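Local coordinates for protein intradiol ring-cleavage dioxygenase (Streptomyces sp. SirexAA-E, PDB 4ILV) that probably cleaves catechol-type aromatic rings between their two hydroxyl-bearing carbons, using a bound iron(III) ion, as other intradiol dioxygenases do, at residues Leu65-Tyr70 with Gly112-Arg117. Sequence-based numbering, arbitrary orientation. Where two conformers were deposited one is given.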
ATOM      1  N   LEU A  65       5.812 -10.737   0.788  1.00 19.86           N
ATOM      2  CA  LEU A  65       6.143  -9.390   0.389  1.00 22.78           C
ATOM      3  C   LEU A  65       6.124  -8.528   1.636  1.00 23.81           C
ATOM      4  O   LEU A  65       5.126  -8.505   2.356  1.00 19.42           O
ATOM      5  CB  LEU A  65       5.104  -8.852  -0.605  1.00 22.73           C
ATOM      6  CG  LEU A  65       5.220  -7.354  -0.954  1.00 18.16           C
ATOM      7  CD1 LEU A  65       6.532  -7.122  -1.700  1.00 15.06           C
ATOM      8  CD2 LEU A  65       4.021  -6.894  -1.790  1.00 19.23           C
ATOM      9  N   THR A  66       7.236  -7.852   1.917  1.00 20.62           N
ATOM     10  CA  THR A  66       7.227  -6.769   2.906  1.00 17.53           C
ATOM     11  C   THR A  66       7.437  -5.451   2.164  1.00 22.73           C
ATOM     12  O   THR A  66       8.354  -5.323   1.352  1.00 23.67           O
ATOM     13  CB  THR A  66       8.311  -6.934   3.978  1.00 21.86           C
ATOM     14  OG1 THR A  66       8.001  -8.060   4.802  1.00 28.37           O
ATOM     15  CG2 THR A  66       8.380  -5.683   4.872  1.00 22.94           C
ATOM     16  N   VAL A  67       6.546  -4.498   2.401  1.00 22.38           N
ATOM     17  CA  VAL A  67       6.665  -3.164   1.834  1.00 21.72           C
ATOM     18  C   VAL A  67       7.014  -2.193   2.975  1.00 25.20           C
ATOM     19  O   VAL A  67       6.364  -2.195   4.028  1.00 18.86           O
ATOM     20  CB  VAL A  67       5.352  -2.727   1.150  1.00 22.26           C
ATOM     21  CG1 VAL A  67       5.482  -1.320   0.537  1.00 19.40           C
ATOM     22  CG2 VAL A  67       4.929  -3.765   0.090  1.00 19.51           C
ATOM     23  N   SER A  68       8.030  -1.360   2.768  1.00 18.98           N
ATOM     24  CA  SER A  68       8.406  -0.388   3.799  1.00 19.07           C
ATOM     25  C   SER A  68       8.869   0.951   3.206  1.00 22.34           C
ATOM     26  O   SER A  68       9.162   1.049   2.018  1.00 23.41           O
ATOM     27  CB  SER A  68       9.491  -0.964   4.705  1.00 19.12           C
ATOM     28  OG  SER A  68      10.705  -1.120   3.988  1.00 25.66           O
ATOM     29  N   GLY A  69       8.909   1.986   4.044  1.00 22.70           N
ATOM     30  CA  GLY A  69       9.339   3.301   3.602  1.00 23.66           C
ATOM     31  C   GLY A  69       9.037   4.355   4.651  1.00 27.68           C
ATOM     32  O   GLY A  69       8.904   4.045   5.834  1.00 29.86           O
ATOM     33  N   TYR A  70       8.898   5.601   4.213  1.00 26.93           N
ATOM     34  CA  TYR A  70       8.633   6.708   5.119  1.00 19.28           C
ATOM     35  C   TYR A  70       7.514   7.581   4.582  1.00 18.82           C
ATOM     36  O   TYR A  70       7.192   7.538   3.392  1.00 25.10           O
ATOM     37  CB  TYR A  70       9.896   7.568   5.295  1.00 23.17           C
ATOM     38  CG  TYR A  70      11.097   6.807   5.808  1.00 19.38           C
ATOM     39  CD1 TYR A  70      11.409   6.792   7.161  1.00 20.66           C
ATOM     40  CD2 TYR A  70      11.932   6.119   4.934  1.00 21.97           C
ATOM     41  CE1 TYR A  70      12.513   6.095   7.634  1.00 22.31           C
ATOM     42  CE2 TYR A  70      13.048   5.424   5.399  1.00 24.18           C
ATOM     43  CZ  TYR A  70      13.328   5.413   6.745  1.00 26.94           C
ATOM     44  OH  TYR A  70      14.423   4.717   7.206  1.00 32.17           O
ATOM     45  N   GLY A 112       8.842   8.419  11.287  1.00 35.67           N
ATOM     46  CA  GLY A 112       8.014   8.562  10.099  1.00 28.08           C
ATOM     47  C   GLY A 112       7.953   7.320   9.222  1.00 29.82           C
ATOM     48  O   GLY A 112       7.475   7.365   8.083  1.00 26.31           O
ATOM     49  N   SER A 113       8.423   6.194   9.747  1.00 29.74           N
ATOM     50  CA  SER A 113       8.499   4.975   8.943  1.00 26.27           C
ATOM     51  C   SER A 113       7.222   4.160   8.989  1.00 26.77           C
ATOM     52  O   SER A 113       6.435   4.307   9.915  1.00 26.60           O
ATOM     53  CB  SER A 113       9.654   4.086   9.410  1.00 32.22           C
ATOM     54  OG  SER A 113       9.406   3.609  10.717  1.00 30.70           O
ATOM     55  N   PHE A 114       7.031   3.300   7.989  1.00 24.46           N
ATOM     56  CA  PHE A 114       5.985   2.265   8.048  1.00 25.33           C
ATOM     57  C   PHE A 114       6.531   0.937   7.530  1.00 29.04           C
ATOM     58  O   PHE A 114       7.545   0.919   6.823  1.00 23.81           O
ATOM     59  CB  PHE A 114       4.775   2.651   7.199  1.00 18.10           C
ATOM     60  CG  PHE A 114       5.041   2.587   5.717  1.00 19.95           C
ATOM     61  CD1 PHE A 114       4.686   1.460   4.978  1.00 24.05           C
ATOM     62  CD2 PHE A 114       5.641   3.655   5.062  1.00 24.96           C
ATOM     63  CE1 PHE A 114       4.947   1.387   3.614  1.00 23.28           C
ATOM     64  CE2 PHE A 114       5.901   3.598   3.687  1.00 27.98           C
ATOM     65  CZ  PHE A 114       5.544   2.464   2.963  1.00 25.04           C
ATOM     66  N   THR A 115       5.849  -0.154   7.888  1.00 25.96           N
ATOM     67  CA  THR A 115       6.141  -1.475   7.352  0.67 27.13           C
ATOM     68  C   THR A 115       4.858  -2.262   7.174  1.00 23.82           C
ATOM     69  O   THR A 115       3.975  -2.215   8.029  1.00 30.08           O
ATOM     70  CB  THR A 115       7.035  -2.298   8.284  0.67 26.75           C
ATOM     71  OG1 THR A 115       8.026  -1.453   8.872  0.67 35.93           O
ATOM     72  CG2 THR A 115       7.713  -3.389   7.500  0.67 17.87           C
ATOM     73  N   LEU A 116       4.774  -2.998   6.074  1.00 17.46           N
ATOM     74  CA  LEU A 116       3.605  -3.835   5.805  1.00 21.00           C
ATOM     75  C   LEU A 116       4.070  -5.211   5.393  1.00 23.21           C
ATOM     76  O   LEU A 116       4.721  -5.359   4.361  1.00 24.67           O
ATOM     77  CB  LEU A 116       2.771  -3.253   4.677  1.00 20.24           C
ATOM     78  CG  LEU A 116       1.522  -4.086   4.337  1.00 23.37           C
ATOM     79  CD1 LEU A 116       0.493  -3.961   5.431  1.00 23.11           C
ATOM     80  CD2 LEU A 116       0.948  -3.630   3.023  1.00 15.88           C
ATOM     81  N   ARG A 117       3.767  -6.216   6.209  1.00 20.14           N
ATOM     82  CA  ARG A 117       4.100  -7.589   5.842  1.00 15.84           C
ATOM     83  C   ARG A 117       2.879  -8.250   5.223  1.00 23.75           C
ATOM     84  O   ARG A 117       1.828  -8.338   5.864  1.00 23.89           O
ATOM     85  CB  ARG A 117       4.554  -8.394   7.049  1.00 21.99           C
ATOM     86  CG  ARG A 117       5.005  -9.796   6.656  1.00 33.52           C
ATOM     87  CD  ARG A 117       5.164 -10.696   7.866  1.00 45.26           C
ATOM     88  NE  ARG A 117       5.363 -12.094   7.482  1.00 49.80           N
ATOM     89  CZ  ARG A 117       5.216 -13.116   8.320  1.00 51.73           C
ATOM     90  NH1 ARG A 117       4.861 -12.889   9.579  1.00 51.82           N
ATOM     91  NH2 ARG A 117       5.412 -14.363   7.900  1.00 42.73           N
TER
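Val67 and Gly69 pair with Leu116 and Phe114 through two antiparallel hydrogen-bonded pairs, strands 65-70 and 113-117 running at 172° with their axes 4.6 Å apart. Around Val67 the bonds are short, Leu116 N giving to Val67 O at 2.7 Å nearly in line with the carbonyl; at the other pair Gly69 N reaches Phe114 O at 3.3 Å, tilted from the carbonyl plane. Ser68 and Thr115 form the non-hydrogen-bonded pair between them, with Thr66-Arg117 and Tyr70-Ser113 beyond, and CA-H groups lean on carbonyl oxygens all along, as Thr66 CA does on Leu116 O.

Phe114 dominates the inward face. With CG held between its backbone N and carbonyl carbon (chi1 71°), the ring swings across to the neighbouring strand and lies against Gly69, whose N sits 3.4 Å above the ring plane, toward the rim. Glycine suits that spot because a CB would come within about 3.1 Å of Phe114 CE2. Ser68 CA adds a CH-pi contact over the ring face, and Val67 CG1 meets Phe114 CE1 at 4.1 Å. Leu84 and Phe86 of strand 83-87 and an edge-to-face Phe182 also touch the ring, placing it between the two sheets of the beta sandwich. Replacing Phe114 with an alanine is likely to open a gap beside Gly69 and leave Phe182 without its aromatic mate.

On the other face Thr66 OG1 lies 3.9 Å from Arg117 CG; Thr66 and Thr115 are beta-branched, which suits extended backbone. The Tyr70 ring rests obliquely against Ser113 CA, while Ser113 OG turns to Asp111. Four backbone bonds thus satisfy the groups facing between the strands, while Thr66 and Ser68 bond onward to strand 175-183 and Gln106 takes Thr115 O; one face is aromatic and aliphatic, the other mostly hydroxylated and charged.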